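Local structure of mitogen activated protein kinase, putative (Leishmania donovani, 4QNY) at residues A[72-84]-A[133-146]. The protein probably acts as a mitogen-activated protein kinase, transferring phosphate from ATP to serine or threonine residues of target proteins. Sequence-based numbering, arbitrary orientation.
Sequences IKLLAHFNDDNII and QALRALHIIHSAGV
F78 and I83 meet I140 and I141 in the tightly packed part of this contact, a worked example of how one loop can tie two lobes together. The side chains of F78 and I141 cross at about a right angle, CZ of F78 lying 3.7 Å from CA of I141, while the I140 side chain slides past F78 in the opposite direction. CD1 of I83 enters from the loop, 3.8 Å from CG1 of I141, and CB of A144 touches both F78 and H77. At the far end of this apolar row L74 and V146 meet methyl to methyl. N82 is buried too, its O 3.4 Å from CB of A137. Its ND2 bonds O of L164 and, weakly, OE1 of Q133; Q133 also bonds N of L164 through OE1 and O of C162 through NE2.

The more open side is the pair D80 and R136. With CG of R136 anti to the backbone N (chi1 180°) and the chain extended to NE, the guanidinium reaches D80 in a two-pronged salt bridge, NH1 to OD2 nearly straight and NH2 to OD1 bent (142°); both are modelled at 2.5 Å, a doubtful shortness, with the two planes only 23° apart. OD2 also accepts from the backbone N of N82 at 3.0 Å, an Asx turn, its N-H coming from above the carboxylate plane, that adds a second hold on OD2.

Helix 62-77, the αC helix of the N-terminal lobe, is thus joined through its last turn and the loop that follows to helix 124-143, the αE helix of the C-terminal lobe: the αC-β4 loop anchorage characteristic of the protein kinase fold.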
loop_
_atom_site.group_PDB
_atom_site.type_symbol
_atom_site.label_atom_id
_atom_site.label_comp_id
_atom_site.label_asym_id
_atom_site.label_seq_id
_atom_site.Cartn_x
_atom_site.Cartn_y
_atom_site.Cartn_z
ATOM N N ILE A 72 -8.426 -10.935 0.424
ATOM C CA ILE A 72 -9.811 -10.998 -0.037
ATOM C C ILE A 72 -10.772 -10.672 1.101
ATOM O O ILE A 72 -11.739 -9.930 0.916
ATOM C CB ILE A 72 -10.150 -12.384 -0.630
ATOM C CG1 ILE A 72 -9.721 -12.450 -2.094
ATOM C CG2 ILE A 72 -11.640 -12.673 -0.535
ATOM C CD1 ILE A 72 -8.512 -13.302 -2.335
ATOM N N LYS A 73 -10.495 -11.221 2.280
ATOM C CA LYS A 73 -11.317 -10.961 3.458
ATOM C C LYS A 73 -11.350 -9.474 3.796
ATOM O O LYS A 73 -12.401 -8.929 4.128
ATOM C CB LYS A 73 -10.804 -11.756 4.660
ATOM C CG LYS A 73 -11.242 -13.211 4.679
ATOM C CD LYS A 73 -10.984 -13.833 6.043
ATOM C CE LYS A 73 -11.757 -15.130 6.217
ATOM N NZ LYS A 73 -11.658 -15.647 7.612
ATOM N N LEU A 74 -10.194 -8.824 3.705
ATOM C CA LEU A 74 -10.090 -7.400 3.999
ATOM C C LEU A 74 -10.832 -6.555 2.968
ATOM O O LEU A 74 -11.509 -5.592 3.321
ATOM C CB LEU A 74 -8.623 -6.976 4.067
ATOM C CG LEU A 74 -7.866 -7.426 5.317
ATOM C CD1 LEU A 74 -6.375 -7.371 5.074
ATOM C CD2 LEU A 74 -8.246 -6.562 6.510
ATOM N N LEU A 75 -10.701 -6.920 1.695
ATOM C CA LEU A 75 -11.390 -6.205 0.624
ATOM C C LEU A 75 -12.904 -6.265 0.806
ATOM O O LEU A 75 -13.607 -5.283 0.568
ATOM C CB LEU A 75 -11.001 -6.776 -0.742
ATOM C CG LEU A 75 -9.606 -6.415 -1.256
ATOM C CD1 LEU A 75 -9.277 -7.203 -2.513
ATOM C CD2 LEU A 75 -9.504 -4.919 -1.517
ATOM N N ALA A 76 -13.398 -7.421 1.237
ATOM C CA ALA A 76 -14.821 -7.594 1.496
ATOM C C ALA A 76 -15.221 -6.923 2.805
ATOM O O ALA A 76 -16.376 -6.536 2.990
ATOM C CB ALA A 76 -15.179 -9.070 1.526
ATOM N N HIS A 77 -14.255 -6.784 3.708
ATOM C CA HIS A 77 -14.505 -6.202 5.022
ATOM C C HIS A 77 -14.800 -4.708 4.943
ATOM O O HIS A 77 -15.618 -4.188 5.701
ATOM C CB HIS A 77 -13.309 -6.447 5.946
ATOM C CG HIS A 77 -13.469 -5.857 7.313
ATOM N ND1 HIS A 77 -12.971 -4.618 7.651
ATOM C CD2 HIS A 77 -14.072 -6.337 8.426
ATOM C CE1 HIS A 77 -13.261 -4.359 8.914
ATOM N NE2 HIS A 77 -13.929 -5.387 9.407
ATOM N N PHE A 78 -14.132 -4.021 4.022
ATOM C CA PHE A 78 -14.282 -2.576 3.896
ATOM C C PHE A 78 -15.313 -2.183 2.843
ATOM O O PHE A 78 -15.400 -2.793 1.778
ATOM C CB PHE A 78 -12.935 -1.926 3.563
ATOM C CG PHE A 78 -11.913 -2.057 4.654
ATOM C CD1 PHE A 78 -12.067 -1.377 5.852
ATOM C CD2 PHE A 78 -10.792 -2.850 4.480
ATOM C CE1 PHE A 78 -11.126 -1.494 6.857
ATOM C CE2 PHE A 78 -9.848 -2.972 5.481
ATOM C CZ PHE A 78 -10.015 -2.292 6.670
ATOM N N ASN A 79 -16.095 -1.157 3.159
ATOM C CA ASN A 79 -17.046 -0.583 2.216
ATOM C C ASN A 79 -16.944 0.936 2.254
ATOM O O ASN A 79 -17.782 1.612 2.851
ATOM C CB ASN A 79 -18.471 -1.037 2.534
ATOM C CG ASN A 79 -19.460 -0.661 1.446
ATOM O OD1 ASN A 79 -19.115 -0.623 0.265
ATOM N ND2 ASN A 79 -20.696 -0.382 1.841
ATOM N N ASP A 80 -15.902 1.464 1.621
ATOM C CA ASP A 80 -15.601 2.887 1.691
ATOM C C ASP A 80 -15.129 3.408 0.340
ATOM O O ASP A 80 -14.612 2.651 -0.480
ATOM C CB ASP A 80 -14.544 3.145 2.769
ATOM C CG ASP A 80 -14.355 4.618 3.060
ATOM O OD1 ASP A 80 -15.166 5.182 3.825
ATOM O OD2 ASP A 80 -13.389 5.207 2.532
ATOM N N ASP A 81 -15.306 4.706 0.108
ATOM C CA ASP A 81 -14.984 5.304 -1.182
ATOM C C ASP A 81 -13.480 5.460 -1.412
ATOM O O ASP A 81 -13.035 5.548 -2.555
ATOM C CB ASP A 81 -15.671 6.664 -1.320
ATOM C CG ASP A 81 -17.183 6.554 -1.358
ATOM O OD1 ASP A 81 -17.707 5.871 -2.264
ATOM O OD2 ASP A 81 -17.847 7.149 -0.484
ATOM N N ASN A 82 -12.702 5.490 -0.336
ATOM C CA ASN A 82 -11.254 5.649 -0.461
ATOM C C ASN A 82 -10.499 4.335 -0.288
ATOM O O ASN A 82 -9.276 4.322 -0.141
ATOM C CB ASN A 82 -10.745 6.685 0.544
ATOM C CG ASN A 82 -11.234 8.089 0.230
ATOM O OD1 ASN A 82 -11.704 8.807 1.110
ATOM N ND2 ASN A 82 -11.124 8.484 -1.035
ATOM N N ILE A 83 -11.238 3.232 -0.303
ATOM C CA ILE A 83 -10.648 1.898 -0.291
ATOM C C ILE A 83 -11.248 1.094 -1.438
ATOM O O ILE A 83 -12.470 1.020 -1.570
ATOM C CB ILE A 83 -10.888 1.170 1.047
ATOM C CG1 ILE A 83 -10.316 1.984 2.211
ATOM C CG2 ILE A 83 -10.274 -0.222 1.018
ATOM C CD1 ILE A 83 -10.631 1.407 3.575
ATOM N N ILE A 84 -10.393 0.505 -2.270
ATOM C CA ILE A 84 -10.853 -0.194 -3.466
ATOM C C ILE A 84 -11.832 -1.316 -3.103
ATOM O O ILE A 84 -11.597 -2.104 -2.184
ATOM C CB ILE A 84 -9.663 -0.754 -4.293
ATOM C CG1 ILE A 84 -10.141 -1.226 -5.668
ATOM C CG2 ILE A 84 -8.919 -1.851 -3.539
ATOM C CD1 ILE A 84 -10.580 -0.097 -6.577
ATOM N N GLN A 133 -7.394 12.045 1.347
ATOM C CA GLN A 133 -8.111 10.823 0.994
ATOM C C GLN A 133 -7.339 9.590 1.446
ATOM O O GLN A 133 -7.927 8.616 1.913
ATOM C CB GLN A 133 -8.362 10.759 -0.513
ATOM C CG GLN A 133 -9.515 11.624 -0.994
ATOM C CD GLN A 133 -9.663 11.599 -2.501
ATOM O OE1 GLN A 133 -10.596 11.001 -3.035
ATOM N NE2 GLN A 133 -8.737 12.249 -3.197
ATOM N N ALA A 134 -6.018 9.643 1.310
ATOM C CA ALA A 134 -5.161 8.537 1.718
ATOM C C ALA A 134 -5.165 8.369 3.234
ATOM O O ALA A 134 -5.222 7.250 3.743
ATOM C CB ALA A 134 -3.745 8.750 1.209
ATOM N N LEU A 135 -5.109 9.489 3.949
ATOM C CA LEU A 135 -5.127 9.477 5.409
ATOM C C LEU A 135 -6.474 9.012 5.947
ATOM O O LEU A 135 -6.539 8.212 6.878
ATOM C CB LEU A 135 -4.799 10.866 5.959
ATOM C CG LEU A 135 -3.347 11.324 5.830
ATOM C CD1 LEU A 135 -3.240 12.813 6.099
ATOM C CD2 LEU A 135 -2.459 10.541 6.784
ATOM N N ARG A 136 -7.546 9.524 5.352
ATOM C CA ARG A 136 -8.897 9.140 5.736
ATOM C C ARG A 136 -9.107 7.637 5.554
ATOM O O ARG A 136 -9.781 6.990 6.356
ATOM C CB ARG A 136 -9.923 9.926 4.918
ATOM C CG ARG A 136 -11.363 9.588 5.237
ATOM C CD ARG A 136 -12.297 10.120 4.165
ATOM N NE ARG A 136 -13.598 9.460 4.206
ATOM C CZ ARG A 136 -13.833 8.246 3.717
ATOM N NH1 ARG A 136 -12.854 7.555 3.149
ATOM N NH2 ARG A 136 -15.047 7.722 3.799
ATOM N N ALA A 137 -8.514 7.087 4.499
ATOM C CA ALA A 137 -8.591 5.655 4.240
ATOM C C ALA A 137 -7.806 4.875 5.287
ATOM O O ALA A 137 -8.260 3.839 5.773
ATOM C CB ALA A 137 -8.077 5.338 2.845
ATOM N N LEU A 138 -6.628 5.384 5.636
ATOM C CA LEU A 138 -5.784 4.744 6.640
ATOM C C LEU A 138 -6.437 4.753 8.016
ATOM O O LEU A 138 -6.266 3.817 8.795
ATOM C CB LEU A 138 -4.419 5.427 6.712
ATOM C CG LEU A 138 -3.439 5.104 5.586
ATOM C CD1 LEU A 138 -2.139 5.857 5.793
ATOM C CD2 LEU A 138 -3.191 3.605 5.509
ATOM N N HIS A 139 -7.180 5.816 8.312
ATOM C CA HIS A 139 -7.879 5.925 9.587
ATOM C C HIS A 139 -8.910 4.812 9.729
ATOM O O HIS A 139 -9.087 4.246 10.806
ATOM C CB HIS A 139 -8.554 7.291 9.720
ATOM C CG HIS A 139 -9.293 7.477 11.007
ATOM N ND1 HIS A 139 -10.663 7.606 11.066
ATOM C CD2 HIS A 139 -8.852 7.550 12.285
ATOM C CE1 HIS A 139 -11.036 7.754 12.325
ATOM N NE2 HIS A 139 -9.956 7.723 13.085
ATOM N N ILE A 140 -9.581 4.502 8.625
ATOM C CA ILE A 140 -10.581 3.443 8.593
ATOM C C ILE A 140 -9.937 2.069 8.758
ATOM O O ILE A 140 -10.403 1.246 9.547
ATOM C CB ILE A 140 -11.382 3.489 7.282
ATOM C CG1 ILE A 140 -12.282 4.726 7.273
ATOM C CG2 ILE A 140 -12.207 2.222 7.109
ATOM C CD1 ILE A 140 -12.597 5.246 5.896
ATOM N N ILE A 141 -8.861 1.836 8.015
ATOM C CA ILE A 141 -8.122 0.581 8.091
ATOM C C ILE A 141 -7.541 0.361 9.488
ATOM O O ILE A 141 -7.636 -0.734 10.043
ATOM C CB ILE A 141 -6.984 0.543 7.051
ATOM C CG1 ILE A 141 -7.554 0.657 5.636
ATOM C CG2 ILE A 141 -6.164 -0.732 7.195
ATOM C CD1 ILE A 141 -6.512 0.946 4.576
ATOM N N HIS A 142 -6.954 1.411 10.056
ATOM C CA HIS A 142 -6.346 1.331 11.382
ATOM C C HIS A 142 -7.388 1.143 12.482
ATOM O O HIS A 142 -7.126 0.483 13.487
ATOM C CB HIS A 142 -5.515 2.585 11.665
ATOM C CG HIS A 142 -4.300 2.713 10.801
ATOM N ND1 HIS A 142 -3.532 3.857 10.761
ATOM C CD2 HIS A 142 -3.723 1.841 9.941
ATOM C CE1 HIS A 142 -2.532 3.684 9.915
ATOM N NE2 HIS A 142 -2.624 2.469 9.404
ATOM N N SER A 143 -8.566 1.727 12.291
ATOM C CA SER A 143 -9.643 1.599 13.266
ATOM C C SER A 143 -10.172 0.169 13.299
ATOM O O SER A 143 -10.718 -0.280 14.308
ATOM C CB SER A 143 -10.779 2.574 12.952
ATOM O OG SER A 143 -11.380 2.268 11.707
ATOM N N ALA A 144 -10.002 -0.543 12.190
ATOM C CA ALA A 144 -10.418 -1.936 12.099
ATOM C C ALA A 144 -9.352 -2.866 12.670
ATOM O O ALA A 144 -9.487 -4.089 12.615
ATOM C CB ALA A 144 -10.727 -2.303 10.655
ATOM N N GLY A 145 -8.292 -2.278 13.218
ATOM C CA GLY A 145 -7.221 -3.040 13.838
ATOM C C GLY A 145 -6.248 -3.618 12.831
ATOM O O GLY A 145 -5.570 -4.609 13.104
ATOM N N VAL A 146 -6.173 -2.990 11.662
ATOM C CA VAL A 146 -5.342 -3.494 10.577
ATOM C C VAL A 146 -4.281 -2.484 10.149
ATOM O O VAL A 146 -4.556 -1.291 10.025
ATOM C CB VAL A 146 -6.199 -3.873 9.349
ATOM C CG1 VAL A 146 -5.338 -4.513 8.271
ATOM C CG2 VAL A 146 -7.328 -4.810 9.756
#